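Local coordinates for ATP-dependent Clp protease proteolytic subunit (Listeria monocytogenes, PDB 4JCQ), which probably cleaves misfolded and other proteins into short peptides as the serine-protease subunit of the ATP-dependent Clp machine, assembled in heptameric rings, at residues R22-Y27 against S39-L44; T69-I74 against Y97-K102. One frame throughout, in Å; residues are numbered along the deposited sequence.

Contact 1: residues R22-Y27 against S39-L44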
loop_
_atom_site.group_PDB
_atom_site.type_symbol
_atom_site.label_atom_id
_atom_site.label_comp_id
_atom_site.label_asym_id
_atom_site.label_seq_id
_atom_site.Cartn_x
_atom_site.Cartn_y
_atom_site.Cartn_z
ATOM N N ARG H 22 17.631 15.681 -15.342
ATOM C CA ARG H 22 18.409 14.498 -15.748
ATOM C C ARG H 22 19.331 14.021 -14.618
ATOM O O ARG H 22 20.543 13.870 -14.797
ATOM C CB ARG H 22 19.181 14.722 -17.068
ATOM C CG ARG H 22 18.664 15.861 -17.938
ATOM C CD ARG H 22 18.492 15.525 -19.416
ATOM N NE ARG H 22 19.362 14.468 -19.938
ATOM C CZ ARG H 22 18.920 13.389 -20.585
ATOM N NH1 ARG H 22 19.775 12.481 -21.036
ATOM N NH2 ARG H 22 17.618 13.218 -20.791
ATOM N N THR H 23 18.727 13.800 -13.452
ATOM C CA THR H 23 19.440 13.374 -12.254
ATOM C C THR H 23 18.887 12.040 -11.755
ATOM O O THR H 23 17.673 11.831 -11.719
ATOM C CB THR H 23 19.349 14.440 -11.138
ATOM O OG1 THR H 23 19.886 15.679 -11.619
ATOM C CG2 THR H 23 20.132 14.017 -9.909
ATOM N N VAL H 24 19.792 11.138 -11.387
ATOM C CA VAL H 24 19.427 9.839 -10.832
ATOM C C VAL H 24 20.080 9.697 -9.459
ATOM O O VAL H 24 21.269 9.985 -9.295
ATOM C CB VAL H 24 19.865 8.678 -11.761
ATOM C CG1 VAL H 24 19.562 7.321 -11.134
ATOM C CG2 VAL H 24 19.182 8.793 -13.119
ATOM N N LEU H 25 19.297 9.272 -8.474
ATOM C CA LEU H 25 19.824 9.042 -7.135
ATOM C C LEU H 25 19.965 7.550 -6.871
ATOM O O LEU H 25 19.010 6.788 -7.032
ATOM C CB LEU H 25 18.933 9.692 -6.067
ATOM C CG LEU H 25 18.603 11.187 -6.169
ATOM C CD1 LEU H 25 17.813 11.621 -4.945
ATOM C CD2 LEU H 25 19.848 12.048 -6.325
ATOM N N ILE H 26 21.170 7.144 -6.487
ATOM C CA ILE H 26 21.439 5.766 -6.083
ATOM C C ILE H 26 21.825 5.783 -4.606
ATOM O O ILE H 26 23.000 5.920 -4.254
ATOM C CB ILE H 26 22.528 5.103 -6.964
ATOM C CG1 ILE H 26 22.092 5.092 -8.437
ATOM C CG2 ILE H 26 22.823 3.683 -6.494
ATOM C CD1 ILE H 26 23.121 4.530 -9.401
ATOM N N TYR H 27 20.809 5.682 -3.749
ATOM C CA TYR H 27 20.979 5.746 -2.303
ATOM C C TYR H 27 20.574 4.411 -1.685
ATOM O O TYR H 27 19.500 3.883 -1.986
ATOM C CB TYR H 27 20.107 6.859 -1.697
ATOM C CG TYR H 27 20.529 8.303 -1.958
ATOM C CD1 TYR H 27 20.110 9.323 -1.103
ATOM C CD2 TYR H 27 21.329 8.655 -3.050
ATOM C CE1 TYR H 27 20.466 10.645 -1.326
ATOM C CE2 TYR H 27 21.695 9.976 -3.280
ATOM C CZ TYR H 27 21.259 10.967 -2.414
ATOM O OH TYR H 27 21.612 12.283 -2.634
ATOM N N SER H 39 17.872 1.256 -14.005
ATOM C CA SER H 39 17.835 0.907 -15.429
ATOM C C SER H 39 16.698 1.625 -16.159
ATOM O O SER H 39 16.905 2.176 -17.241
ATOM C CB SER H 39 17.715 -0.607 -15.627
ATOM O OG SER H 39 18.885 -1.279 -15.192
ATOM N N LYS H 40 15.510 1.621 -15.556
ATOM C CA LYS H 40 14.343 2.300 -16.125
ATOM C C LYS H 40 14.558 3.804 -16.270
ATOM O O LYS H 40 14.215 4.382 -17.303
ATOM C CB LYS H 40 13.084 2.020 -15.298
ATOM C CG LYS H 40 12.461 0.664 -15.576
ATOM C CD LYS H 40 11.259 0.399 -14.686
ATOM C CE LYS H 40 10.684 -0.984 -14.949
ATOM N NZ LYS H 40 9.530 -1.285 -14.058
ATOM N N GLN H 41 15.132 4.425 -15.240
ATOM C CA GLN H 41 15.418 5.860 -15.256
ATOM C C GLN H 41 16.437 6.226 -16.332
ATOM O O GLN H 41 16.249 7.202 -17.059
ATOM C CB GLN H 41 15.908 6.339 -13.887
ATOM C CG GLN H 41 14.838 6.368 -12.809
ATOM C CD GLN H 41 15.383 6.825 -11.472
ATOM O OE1 GLN H 41 15.824 7.963 -11.327
ATOM N NE2 GLN H 41 15.355 5.935 -10.487
ATOM N N LEU H 42 17.504 5.434 -16.433
ATOM C CA LEU H 42 18.559 5.672 -17.420
ATOM C C LEU H 42 18.069 5.497 -18.857
ATOM O O LEU H 42 18.431 6.280 -19.738
ATOM C CB LEU H 42 19.774 4.772 -17.158
ATOM C CG LEU H 42 20.619 5.032 -15.905
ATOM C CD1 LEU H 42 21.712 3.980 -15.776
ATOM C CD2 LEU H 42 21.223 6.431 -15.903
ATOM N N LEU H 43 17.245 4.475 -19.082
ATOM C CA LEU H 43 16.661 4.223 -20.401
ATOM C C LEU H 43 15.655 5.303 -20.792
ATOM O O LEU H 43 15.592 5.706 -21.955
ATOM C CB LEU H 43 16.011 2.836 -20.456
ATOM C CG LEU H 43 16.947 1.621 -20.480
ATOM C CD1 LEU H 43 16.190 0.350 -20.122
ATOM C CD2 LEU H 43 17.647 1.473 -21.825
ATOM N N LEU H 44 14.882 5.770 -19.813
ATOM C CA LEU H 44 13.913 6.842 -20.022
ATOM C C LEU H 44 14.617 8.152 -20.388
ATOM O O LEU H 44 14.220 8.825 -21.340
ATOM C CB LEU H 44 13.024 7.009 -18.778
ATOM C CG LEU H 44 11.796 7.934 -18.719
ATOM C CD1 LEU H 44 12.164 9.313 -18.191
ATOM C CD2 LEU H 44 11.041 8.031 -20.042
HETATM O O HOH W 1 16.546 9.138 -8.852
#

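Contact 2: residues T69-I74 against Y97-K102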
loop_
_atom_site.group_PDB
_atom_site.type_symbol
_atom_site.label_atom_id
_atom_site.label_comp_id
_atom_site.label_asym_id
_atom_site.label_seq_id
_atom_site.Cartn_x
_atom_site.Cartn_y
_atom_site.Cartn_z
ATOM N N THR H 69 25.061 -4.825 -13.350
ATOM C CA THR H 69 24.023 -4.325 -14.253
ATOM C C THR H 69 24.025 -2.798 -14.331
ATOM O O THR H 69 24.028 -2.234 -15.425
ATOM C CB THR H 69 22.623 -4.861 -13.869
ATOM O OG1 THR H 69 22.561 -6.263 -14.152
ATOM C CG2 THR H 69 21.522 -4.164 -14.663
ATOM N N ILE H 70 24.041 -2.136 -13.174
ATOM C CA ILE H 70 24.047 -0.669 -13.131
ATOM C C ILE H 70 25.318 -0.104 -13.776
ATOM O O ILE H 70 25.245 0.834 -14.573
ATOM C CB ILE H 70 23.858 -0.125 -11.697
ATOM C CG1 ILE H 70 22.503 -0.573 -11.136
ATOM C CG2 ILE H 70 23.952 1.395 -11.681
ATOM C CD1 ILE H 70 22.370 -0.436 -9.633
ATOM N N HIS H 71 26.466 -0.688 -13.438
ATOM C CA HIS H 71 27.748 -0.330 -14.059
ATOM C C HIS H 71 27.665 -0.391 -15.563
ATOM O O HIS H 71 28.012 0.576 -16.249
ATOM C CB HIS H 71 28.862 -1.244 -13.546
ATOM C CG HIS H 71 30.176 -1.096 -14.289
ATOM N ND1 HIS H 71 30.404 -1.678 -15.482
ATOM C CD2 HIS H 71 31.345 -0.415 -13.955
ATOM C CE1 HIS H 71 31.649 -1.378 -15.898
ATOM N NE2 HIS H 71 32.225 -0.606 -14.962
ATOM N N ASP H 72 27.200 -1.526 -16.082
ATOM C CA ASP H 72 27.133 -1.753 -17.526
ATOM C C ASP H 72 26.077 -0.896 -18.223
ATOM O O ASP H 72 26.284 -0.464 -19.356
ATOM C CB ASP H 72 26.920 -3.238 -17.834
ATOM C CG ASP H 72 28.181 -4.069 -17.639
ATOM O OD1 ASP H 72 28.123 -5.296 -17.867
ATOM O OD2 ASP H 72 29.231 -3.506 -17.257
ATOM N N MET H 73 24.959 -0.641 -17.546
ATOM C CA MET H 73 23.906 0.220 -18.098
ATOM C C MET H 73 24.376 1.666 -18.254
ATOM O O MET H 73 24.014 2.340 -19.222
ATOM C CB MET H 73 22.628 0.162 -17.251
ATOM C CG MET H 73 21.804 -1.111 -17.423
ATOM S SD MET H 73 21.251 -1.467 -19.109
ATOM C CE MET H 73 20.396 0.043 -19.540
ATOM N N ILE H 74 25.181 2.128 -17.297
ATOM C CA ILE H 74 25.801 3.454 -17.357
ATOM C C ILE H 74 26.674 3.591 -18.607
ATOM O O ILE H 74 26.595 4.595 -19.315
ATOM C CB ILE H 74 26.611 3.764 -16.073
ATOM C CG1 ILE H 74 25.664 4.093 -14.911
ATOM C CG2 ILE H 74 27.585 4.917 -16.294
ATOM C CD1 ILE H 74 26.311 4.027 -13.541
ATOM N N TYR H 97 30.194 3.563 -9.261
ATOM C CA TYR H 97 30.859 4.865 -9.327
ATOM C C TYR H 97 31.915 4.913 -10.432
ATOM O O TYR H 97 32.005 5.893 -11.179
ATOM C CB TYR H 97 31.481 5.203 -7.962
ATOM C CG TYR H 97 32.112 6.575 -7.882
ATOM C CD1 TYR H 97 31.363 7.690 -7.505
ATOM C CD2 TYR H 97 33.464 6.757 -8.178
ATOM C CE1 TYR H 97 31.941 8.950 -7.431
ATOM C CE2 TYR H 97 34.051 8.011 -8.109
ATOM C CZ TYR H 97 33.288 9.102 -7.738
ATOM O OH TYR H 97 33.877 10.343 -7.672
ATOM N N LEU H 98 32.690 3.836 -10.543
ATOM C CA LEU H 98 33.790 3.757 -11.498
ATOM C C LEU H 98 33.363 3.479 -12.944
ATOM O O LEU H 98 34.213 3.393 -13.832
ATOM C CB LEU H 98 34.829 2.726 -11.032
ATOM C CG LEU H 98 35.628 3.058 -9.765
ATOM C CD1 LEU H 98 36.509 1.884 -9.370
ATOM C CD2 LEU H 98 36.464 4.322 -9.929
ATOM N N ALA H 99 32.057 3.350 -13.179
ATOM C CA ALA H 99 31.525 3.193 -14.539
ATOM C C ALA H 99 31.690 4.464 -15.372
ATOM O O ALA H 99 31.820 4.401 -16.594
ATOM C CB ALA H 99 30.062 2.773 -14.501
ATOM N N ALA H 100 31.675 5.616 -14.705
ATOM C CA ALA H 100 31.872 6.899 -15.374
ATOM C C ALA H 100 33.347 7.106 -15.703
ATOM O O ALA H 100 34.226 6.610 -14.988
ATOM C CB ALA H 100 31.356 8.034 -14.504
ATOM N N GLU H 101 33.610 7.833 -16.788
ATOM C CA GLU H 101 34.976 8.180 -17.182
ATOM C C GLU H 101 35.609 9.053 -16.103
ATOM O O GLU H 101 34.909 9.817 -15.431
ATOM C CB GLU H 101 34.992 8.902 -18.536
ATOM C CG GLU H 101 34.419 8.095 -19.697
ATOM C CD GLU H 101 35.195 6.820 -19.987
ATOM O OE1 GLU H 101 34.551 5.770 -20.197
ATOM O OE2 GLU H 101 36.445 6.860 -20.006
ATOM N N LYS H 102 36.926 8.935 -15.945
ATOM C CA LYS H 102 37.647 9.582 -14.845
ATOM C C LYS H 102 37.322 11.067 -14.671
ATOM O O LYS H 102 37.043 11.510 -13.558
ATOM C CB LYS H 102 39.160 9.378 -14.974
ATOM C CG LYS H 102 39.919 9.646 -13.684
ATOM C CD LYS H 102 41.372 9.212 -13.780
ATOM C CE LYS H 102 42.028 9.179 -12.407
ATOM N NZ LYS H 102 42.097 10.525 -11.770
HETATM O O HOH W 2 34.497 0.934 -15.229
#

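Contact 1: residues R22-Y27 against S39-L44
V24 meets Q41 and L42 where the first strand of a beta-alpha-beta unit (strand 23-27, helix 32-48, strand 53-59) is covered by its own connecting helix, the opening crossover of the ClpP/crotonase fold. Strand and helix segments run almost antiparallel, at 168°, with their axes 9.4 Å apart at closest approach. V24 buries the most surface; its side chain points at the helix and both methyls are used. V24 CG2 lies 4.2 Å from L42 CD2, an apolar touch, and about as far from CB of Q41. V24 CG1 lies 3.8 Å from Q41 OE1, and CG2 is almost as near to the same oxygen, so both methyls meet the amide end of the glutamine. This placement comes from the first torsion of Q41, which sets CG anti to the carbonyl carbon (chi1 -71°), and from a chain extended beyond CG that carries the amide obliquely over V24. L42 adds less area: its CB leaves the helix along the flank of the contact, and the CD2 branch alone touches the valine. The packing is modest, 155 Å² in all, and one side of it is polar. L45, one helical turn on from Q41, also touches V24, while the backbone of V24 pairs with T54 and F56 of strand 53-59. On the far side of the strand, L25 packs on K40 of a neighbouring subunit. The amide of Q41 is held at both ends: NE2 makes a weak hydrogen bond to D37 O, a helical turn earlier, and Q41 OE1 accepts from a water at 2.8 Å. That same water takes the backbone N-H of L25, also at 2.8 Å, thereby joining the strand backbone to the glutamine oxygen.

Contact 2: residues T69-I74 against Y97-K102
A99 presses its methyl into a corner of helix 64-76 formed by H71 and I74, and it buries more surface than any other residue here. The alanine is the third residue of a type I beta turn, Y97 to A100, that follows helix 92-97; here the CA atoms of H71 and A99 come within 5.2 Å. Packing is tight around the methyl: A99 CB lies 3.5 Å from the backbone O of H71, equally close to CD2 of the same residue, and 3.7 Å from CG2 of I74. The imidazole reaches it obliquely, having been swung over by a first torsion that puts CG anti to the backbone N (chi1 171°). In I74 it is the CG2 branch that holds the comparable anti position and faces the turn. Away from the methyl the fit gives way to water. H71 NE2 and a water lying in the ring plane are 2.8 Å apart, and the same water donates to L98 O, also at 2.8 Å, joining the imidazole to the backbone of L98, a residue whose side chain it does not touch. Across the ring, H71 ND1 donates to OD2 of D72 at 2.8 Å and 155°, with the oxygen nearly in the ring plane but approached on its anti side, 23° out of the carboxylate plane. Water at one nitrogen and carboxylate at the other should fix the ring's rotation. D72 OD1 in turn accepts from the backbone N of N110 of a neighbouring subunit, which puts the carboxylate at an interface between subunits. Helix 133-151 borders the polar side, with L146 touching H71 and I147 touching L98, whereas strand 81-86 backs the apolar side through V81 against I74 and V83 against A100.

Contact 1 and contact 2 lie in series along the chain, their centres about 12 Å apart, and meet where helix 64-76 packs against helix 32-48 and strand 23-27. S39 OG lies 3.7 Å from M73 CG, L43 CD2 is 3.8 Å from M73 CE, and I26 CD1 is 4.0 Å from I70 CG2. Contact 1 uses an outermost strand of the parallel sheet within this chain, about 13 Å from the chain centre; contact 2 lies about 6 Å from it (centre to centre). Both reach the same neighbouring subunit: S39 OG of contact 1 bonds its Y27, and T69 OG1 of contact 2 bonds its T86 and N58. Neither includes the predicted catalytic residues S91 and H116; both lie away from that site.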